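Local coordinates for 4-hydroxy-3-methylbut-2-enyl diphosphate reductase (Aquifex aeolicus, PDB 3DNF), which catalyses the last step of the non-mevalonate isoprenoid pathway, reducing hydroxymethylbutenyl diphosphate to isopentenyl and dimethylallyl diphosphates at an iron-sulfur cluster, at residues 49-53 with 54-58; 80-83 with 84-88. One frame throughout, in Å; residues are numbered along the deposited sequence.

Contact 1: 49-53 with 54-58; sequences RLKNL and GVFPS
V55 N reaches back to L50 O, at 2.9 Å with 155° at the hydrogen, the longer-reaching bond of the turn that ends helix 44-53. G54 N is spent on K51 O, 3.0 Å away. These two bonds and the positive phi of G54 (106°) define a Schellman motif, the classic C-terminal stop of a helix, and it rests on a glycine in the left-handed backbone conformation. L50 O also receives a weak bond from L53 N. The carbonyl of V55 faces back to the helix, where K51 CA makes a CA-H...O contact of 3.2 Å with V55 O. K51 crosses F56 at about a right angle: its CG rests 3.8 Å from F56 CD1, and the bend at the end of the lysine chain leaves NZ at the ring edge, in plane, while K33 makes the cation-pi contact with this ring. L50 and V55 are buried, meeting CB to CB at 4.1 Å. The backbone of F56 is bonded to V34 and T36 of strand 34-36, completing the beta-alpha-beta unit 34-36, 44-53, 55-57. The chemistry thus implies a reversal built from backbone polar groups, with side chains adding mainly apolar contact.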
ATOM      1  N   ARG B  49      24.980  35.283   0.336  1.00 31.55           N
ATOM      2  CA  ARG B  49      25.253  35.671  -1.068  1.00 31.12           C
ATOM      3  C   ARG B  49      24.046  36.432  -1.600  1.00 30.39           C
ATOM      4  O   ARG B  49      24.177  37.517  -2.182  1.00 29.67           O
ATOM      5  CB  ARG B  49      25.468  34.440  -1.957  1.00 31.39           C
ATOM      6  CG  ARG B  49      25.767  34.797  -3.418  1.00 29.68           C
ATOM      7  CD  ARG B  49      25.844  33.533  -4.301  1.00 32.14           C
ATOM      8  NE  ARG B  49      24.533  32.891  -4.440  1.00 31.59           N
ATOM      9  CZ  ARG B  49      23.566  33.323  -5.258  1.00 32.62           C
ATOM     10  NH1 ARG B  49      23.791  34.379  -6.041  1.00 31.80           N
ATOM     11  NH2 ARG B  49      22.407  32.683  -5.298  1.00 31.51           N
ATOM     12  N   LEU B  50      22.855  35.896  -1.328  1.00 29.98           N
ATOM     13  CA  LEU B  50      21.647  36.517  -1.849  1.00 29.98           C
ATOM     14  C   LEU B  50      21.406  37.848  -1.127  1.00 30.47           C
ATOM     15  O   LEU B  50      20.981  38.810  -1.748  1.00 29.26           O
ATOM     16  CB  LEU B  50      20.449  35.594  -1.639  1.00 29.56           C
ATOM     17  CG  LEU B  50      20.303  34.456  -2.667  1.00 30.23           C
ATOM     18  CD1 LEU B  50      19.343  33.381  -2.075  1.00 31.16           C
ATOM     19  CD2 LEU B  50      19.791  35.031  -4.040  1.00 33.93           C
ATOM     20  N   LYS B  51      21.659  37.888   0.180  1.00 30.56           N
ATOM     21  CA  LYS B  51      21.524  39.149   0.931  1.00 31.89           C
ATOM     22  C   LYS B  51      22.408  40.264   0.300  1.00 32.07           C
ATOM     23  O   LYS B  51      21.963  41.404   0.096  1.00 31.83           O
ATOM     24  CB  LYS B  51      21.857  38.923   2.410  1.00 34.18           C
ATOM     25  CG  LYS B  51      21.598  40.158   3.273  1.00 36.55           C
ATOM     26  CD  LYS B  51      21.727  39.813   4.763  1.00 44.97           C
ATOM     27  CE  LYS B  51      21.327  41.001   5.673  1.00 45.08           C
ATOM     28  NZ  LYS B  51      22.118  42.255   5.412  1.00 50.22           N
ATOM     29  N   ASN B  52      23.626  39.901  -0.060  1.00 30.07           N
ATOM     30  CA  ASN B  52      24.561  40.843  -0.722  1.00 31.74           C
ATOM     31  C   ASN B  52      24.032  41.354  -2.081  1.00 31.41           C
ATOM     32  O   ASN B  52      24.342  42.469  -2.500  1.00 32.23           O
ATOM     33  CB  ASN B  52      25.933  40.202  -0.831  1.00 31.90           C
ATOM     34  CG  ASN B  52      26.638  40.147   0.518  1.00 33.88           C
ATOM     35  OD1 ASN B  52      26.297  40.907   1.425  1.00 37.11           O
ATOM     36  ND2 ASN B  52      27.607  39.275   0.650  1.00 35.78           N
ATOM     37  N   LEU B  53      23.228  40.547  -2.760  1.00 30.87           N
ATOM     38  CA  LEU B  53      22.545  40.989  -4.002  1.00 31.12           C
ATOM     39  C   LEU B  53      21.334  41.877  -3.797  1.00 32.14           C
ATOM     40  O   LEU B  53      20.844  42.499  -4.767  1.00 34.21           O
ATOM     41  CB  LEU B  53      22.066  39.769  -4.812  1.00 32.15           C
ATOM     42  CG  LEU B  53      23.040  38.827  -5.479  1.00 31.59           C
ATOM     43  CD1 LEU B  53      22.275  37.686  -6.149  1.00 30.87           C
ATOM     44  CD2 LEU B  53      23.934  39.582  -6.490  1.00 29.25           C
ATOM     45  N   GLY B  54      20.806  41.903  -2.578  1.00 31.28           N
ATOM     46  CA  GLY B  54      19.562  42.606  -2.261  1.00 31.24           C
ATOM     47  C   GLY B  54      18.322  41.718  -2.039  1.00 30.19           C
ATOM     48  O   GLY B  54      17.183  42.207  -2.048  1.00 30.26           O
ATOM     49  N   VAL B  55      18.534  40.419  -1.908  1.00 30.39           N
ATOM     50  CA  VAL B  55      17.457  39.471  -1.576  1.00 29.27           C
ATOM     51  C   VAL B  55      17.569  39.088  -0.090  1.00 29.90           C
ATOM     52  O   VAL B  55      18.452  38.347   0.297  1.00 30.80           O
ATOM     53  CB  VAL B  55      17.496  38.236  -2.532  1.00 29.78           C
ATOM     54  CG1 VAL B  55      16.458  37.210  -2.092  1.00 31.16           C
ATOM     55  CG2 VAL B  55      17.292  38.674  -3.998  1.00 29.17           C
ATOM     56  N   PHE B  56      16.681  39.651   0.729  1.00 31.53           N
ATOM     57  CA  PHE B  56      16.807  39.568   2.185  1.00 31.70           C
ATOM     58  C   PHE B  56      15.896  38.520   2.750  1.00 31.18           C
ATOM     59  O   PHE B  56      14.765  38.421   2.354  1.00 31.25           O
ATOM     60  CB  PHE B  56      16.450  40.916   2.819  1.00 31.96           C
ATOM     61  CG  PHE B  56      17.362  42.057   2.379  1.00 33.86           C
ATOM     62  CD1 PHE B  56      18.528  42.310   3.079  1.00 36.22           C
ATOM     63  CD2 PHE B  56      17.085  42.817   1.236  1.00 33.67           C
ATOM     64  CE1 PHE B  56      19.386  43.330   2.713  1.00 35.12           C
ATOM     65  CE2 PHE B  56      17.942  43.846   0.861  1.00 34.38           C
ATOM     66  CZ  PHE B  56      19.095  44.105   1.607  1.00 34.97           C
ATOM     67  N   PRO B  57      16.415  37.727   3.703  1.00 30.22           N
ATOM     68  CA  PRO B  57      15.620  36.729   4.387  1.00 30.96           C
ATOM     69  C   PRO B  57      14.733  37.430   5.417  1.00 29.87           C
ATOM     70  O   PRO B  57      15.240  38.029   6.372  1.00 32.40           O
ATOM     71  CB  PRO B  57      16.673  35.882   5.076  1.00 30.54           C
ATOM     72  CG  PRO B  57      17.816  36.762   5.286  1.00 30.65           C
ATOM     73  CD  PRO B  57      17.823  37.737   4.153  1.00 31.30           C
ATOM     74  N   SER B  58      13.425  37.369   5.217  1.00 31.62           N
ATOM     75  CA  SER B  58      12.528  37.997   6.194  1.00 32.26           C
ATOM     76  C   SER B  58      12.648  37.385   7.592  1.00 33.45           C
ATOM     77  O   SER B  58      12.892  36.189   7.720  1.00 34.57           O
ATOM     78  CB  SER B  58      11.104  38.066   5.688  1.00 33.50           C
ATOM     79  OG  SER B  58      10.462  36.811   5.754  1.00 30.80           O
TER

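Contact 2: 80-83 with 84-88; sequences KEEA and LRKKG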
ATOM      1  N   LYS B  80      -2.666  32.364   3.511  1.00 29.30           N
ATOM      2  CA  LYS B  80      -1.519  33.191   3.896  1.00 30.05           C
ATOM      3  C   LYS B  80      -0.968  33.890   2.672  1.00 29.01           C
ATOM      4  O   LYS B  80      -0.595  35.075   2.746  1.00 27.52           O
ATOM      5  CB  LYS B  80      -0.413  32.377   4.587  1.00 31.14           C
ATOM      6  CG  LYS B  80       0.644  33.285   5.246  1.00 32.13           C
ATOM      7  CD  LYS B  80       1.704  32.501   6.027  1.00 34.60           C
ATOM      8  CE  LYS B  80       2.692  33.463   6.667  1.00 37.25           C
ATOM      9  NZ  LYS B  80       3.586  32.736   7.637  1.00 40.94           N
ATOM     10  N   GLU B  81      -0.921  33.158   1.554  1.00 29.22           N
ATOM     11  CA  GLU B  81      -0.532  33.792   0.288  1.00 30.57           C
ATOM     12  C   GLU B  81      -1.485  34.959  -0.008  1.00 29.97           C
ATOM     13  O   GLU B  81      -1.028  36.073  -0.365  1.00 30.23           O
ATOM     14  CB  GLU B  81      -0.608  32.781  -0.842  1.00 30.13           C
ATOM     15  CG  GLU B  81      -0.111  33.400  -2.149  1.00 33.28           C
ATOM     16  CD  GLU B  81      -0.010  32.389  -3.281  1.00 36.11           C
ATOM     17  OE1 GLU B  81       0.228  31.209  -2.983  1.00 38.51           O
ATOM     18  OE2 GLU B  81      -0.174  32.790  -4.460  1.00 38.87           O
ATOM     19  N   GLU B  82      -2.778  34.750   0.196  1.00 30.25           N
ATOM     20  CA  GLU B  82      -3.757  35.805  -0.055  1.00 30.26           C
ATOM     21  C   GLU B  82      -3.578  36.978   0.922  1.00 29.19           C
ATOM     22  O   GLU B  82      -3.708  38.127   0.530  1.00 28.83           O
ATOM     23  CB  GLU B  82      -5.211  35.274  -0.061  1.00 31.15           C
ATOM     24  CG  GLU B  82      -6.262  36.331  -0.410  1.00 35.83           C
ATOM     25  CD  GLU B  82      -6.175  36.902  -1.845  1.00 41.96           C
ATOM     26  OE1 GLU B  82      -5.431  36.379  -2.714  1.00 44.24           O
ATOM     27  OE2 GLU B  82      -6.896  37.904  -2.098  1.00 45.16           O
ATOM     28  N   ALA B  83      -3.285  36.680   2.191  1.00 28.45           N
ATOM     29  CA  ALA B  83      -2.997  37.702   3.212  1.00 28.31           C
ATOM     30  C   ALA B  83      -1.838  38.612   2.777  1.00 28.39           C
ATOM     31  O   ALA B  83      -1.892  39.835   2.990  1.00 28.43           O
ATOM     32  CB  ALA B  83      -2.655  37.028   4.588  1.00 29.68           C
ATOM     33  N   LEU B  84      -0.788  38.014   2.226  1.00 27.74           N
ATOM     34  CA  LEU B  84       0.357  38.762   1.720  1.00 28.07           C
ATOM     35  C   LEU B  84      -0.032  39.699   0.569  1.00 28.30           C
ATOM     36  O   LEU B  84       0.396  40.880   0.565  1.00 29.28           O
ATOM     37  CB  LEU B  84       1.517  37.833   1.347  1.00 28.02           C
ATOM     38  CG  LEU B  84       2.114  37.180   2.634  1.00 28.44           C
ATOM     39  CD1 LEU B  84       2.883  35.983   2.195  1.00 30.79           C
ATOM     40  CD2 LEU B  84       2.884  38.094   3.564  1.00 30.29           C
ATOM     41  N   ARG B  85      -0.802  39.171  -0.382  1.00 28.49           N
ATOM     42  CA  ARG B  85      -1.351  39.987  -1.503  1.00 29.22           C
ATOM     43  C   ARG B  85      -2.176  41.155  -0.991  1.00 29.59           C
ATOM     44  O   ARG B  85      -2.043  42.289  -1.480  1.00 28.86           O
ATOM     45  CB  ARG B  85      -2.189  39.108  -2.447  1.00 30.27           C
ATOM     46  CG  ARG B  85      -1.346  38.078  -3.213  1.00 31.26           C
ATOM     47  CD  ARG B  85      -2.187  37.299  -4.264  1.00 31.16           C
ATOM     48  NE  ARG B  85      -1.456  36.117  -4.740  1.00 36.57           N
ATOM     49  CZ  ARG B  85      -0.415  36.140  -5.573  1.00 38.91           C
ATOM     50  NH1 ARG B  85       0.062  37.286  -6.042  1.00 41.88           N
ATOM     51  NH2 ARG B  85       0.178  35.017  -5.939  1.00 41.38           N
ATOM     52  N   LYS B  86      -3.026  40.909  -0.005  1.00 29.27           N
ATOM     53  CA  LYS B  86      -3.900  41.958   0.534  1.00 30.07           C
ATOM     54  C   LYS B  86      -3.131  43.075   1.239  1.00 30.49           C
ATOM     55  O   LYS B  86      -3.619  44.183   1.349  1.00 30.42           O
ATOM     56  CB  LYS B  86      -4.941  41.353   1.479  1.00 29.96           C
ATOM     57  CG  LYS B  86      -6.037  40.614   0.753  1.00 34.00           C
ATOM     58  CD  LYS B  86      -7.267  40.535   1.642  1.00 39.10           C
ATOM     59  CE  LYS B  86      -7.176  39.355   2.578  1.00 41.15           C
ATOM     60  NZ  LYS B  86      -8.335  39.492   3.520  1.00 40.87           N
ATOM     61  N   LYS B  87      -1.901  42.788   1.668  1.00 31.03           N
ATOM     62  CA  LYS B  87      -1.033  43.773   2.325  1.00 31.29           C
ATOM     63  C   LYS B  87      -0.319  44.660   1.276  1.00 31.01           C
ATOM     64  O   LYS B  87       0.453  45.576   1.604  1.00 31.62           O
ATOM     65  CB  LYS B  87      -0.020  43.058   3.238  1.00 32.69           C
ATOM     66  CG  LYS B  87       0.732  43.999   4.153  1.00 32.41           C
ATOM     67  CD  LYS B  87       1.841  43.302   4.889  1.00 34.10           C
ATOM     68  CE  LYS B  87       2.546  44.280   5.816  1.00 31.97           C
ATOM     69  NZ  LYS B  87       3.565  43.568   6.667  1.00 28.17           N
ATOM     70  N   GLY B  88      -0.580  44.365   0.010  1.00 30.55           N
ATOM     71  CA  GLY B  88      -0.086  45.203  -1.086  1.00 30.31           C
ATOM     72  C   GLY B  88       1.335  44.840  -1.449  1.00 29.93           C
ATOM     73  O   GLY B  88       2.096  45.674  -1.942  1.00 30.80           O
TER
HETATM   74  O   HOH W   1      -3.270  34.281  -3.482  1.00 31.10           O
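With CG anti to the backbone N (chi1 -176°) and an extended chain, E81 runs out alongside R85, whose CG lies instead beside its own N and whose chain is straight from CG to NE. The two side chains therefore point the same way, one helical turn apart, and close an i to i+4 salt bridge: R85 NH2 gives a hydrogen bond of 2.7 Å to E81 OE2. That oxygen is met on its anti side. The carboxylate and guanidinium planes are turned 56° apart, and the bond is one oxygen to one nitrogen, not a paired, two-pronged bridge.

E82 reaches the same arginine from another direction. A bend at chi2 (65°) turns its carboxylate across the R85 chain, with E82 OE1 3.7 Å from R85 CD. Its charge stays short of a direct bridge, and a water fills the step: it donates to E82 OE1 and, lying in the guanidinium plane, accepts from R85 NE at 2.9 Å. The arginine is thus held between one direct and one water-mediated acidic partner, which would probably steady its charge.

Beneath these side chains runs the ordinary helical bonding, L84 N to K80 O, R85 N to E81 O and K86 N to E82 O, the last at 2.9 Å. The fourth bond, K87 N to A83 O, is weak at 3.2 Å, and the helix then ends in a Schellman motif at G88, where phi turns positive. K87 sends its ammonium away to E61 and F63 O. On the inner side of helix 78-86, buried L84 packs on V91 of strand 90-93 and on L37, F63 and L89 in loops, while E81 touches D93 and R85 touches V91 of that same edge strand.

Both contacts close a helix with a Schellman glycine inside a beta-alpha-beta unit of the same four-stranded parallel sheet, but at its two edges: contact 1 leads directly into edge strand 55-57, contact 2 lies on the helix before edge strand 90-93. Their centres are 21 Å apart and they do not touch. Contact 1 is partly buried, with two buried residues and chiefly backbone and apolar chemistry where helix meets strand. Contact 2 is a surface contact within one helix, where charged side chains and a water dominate and L84 alone is buried. The same way of ending a helix thus serves two differently placed crossovers.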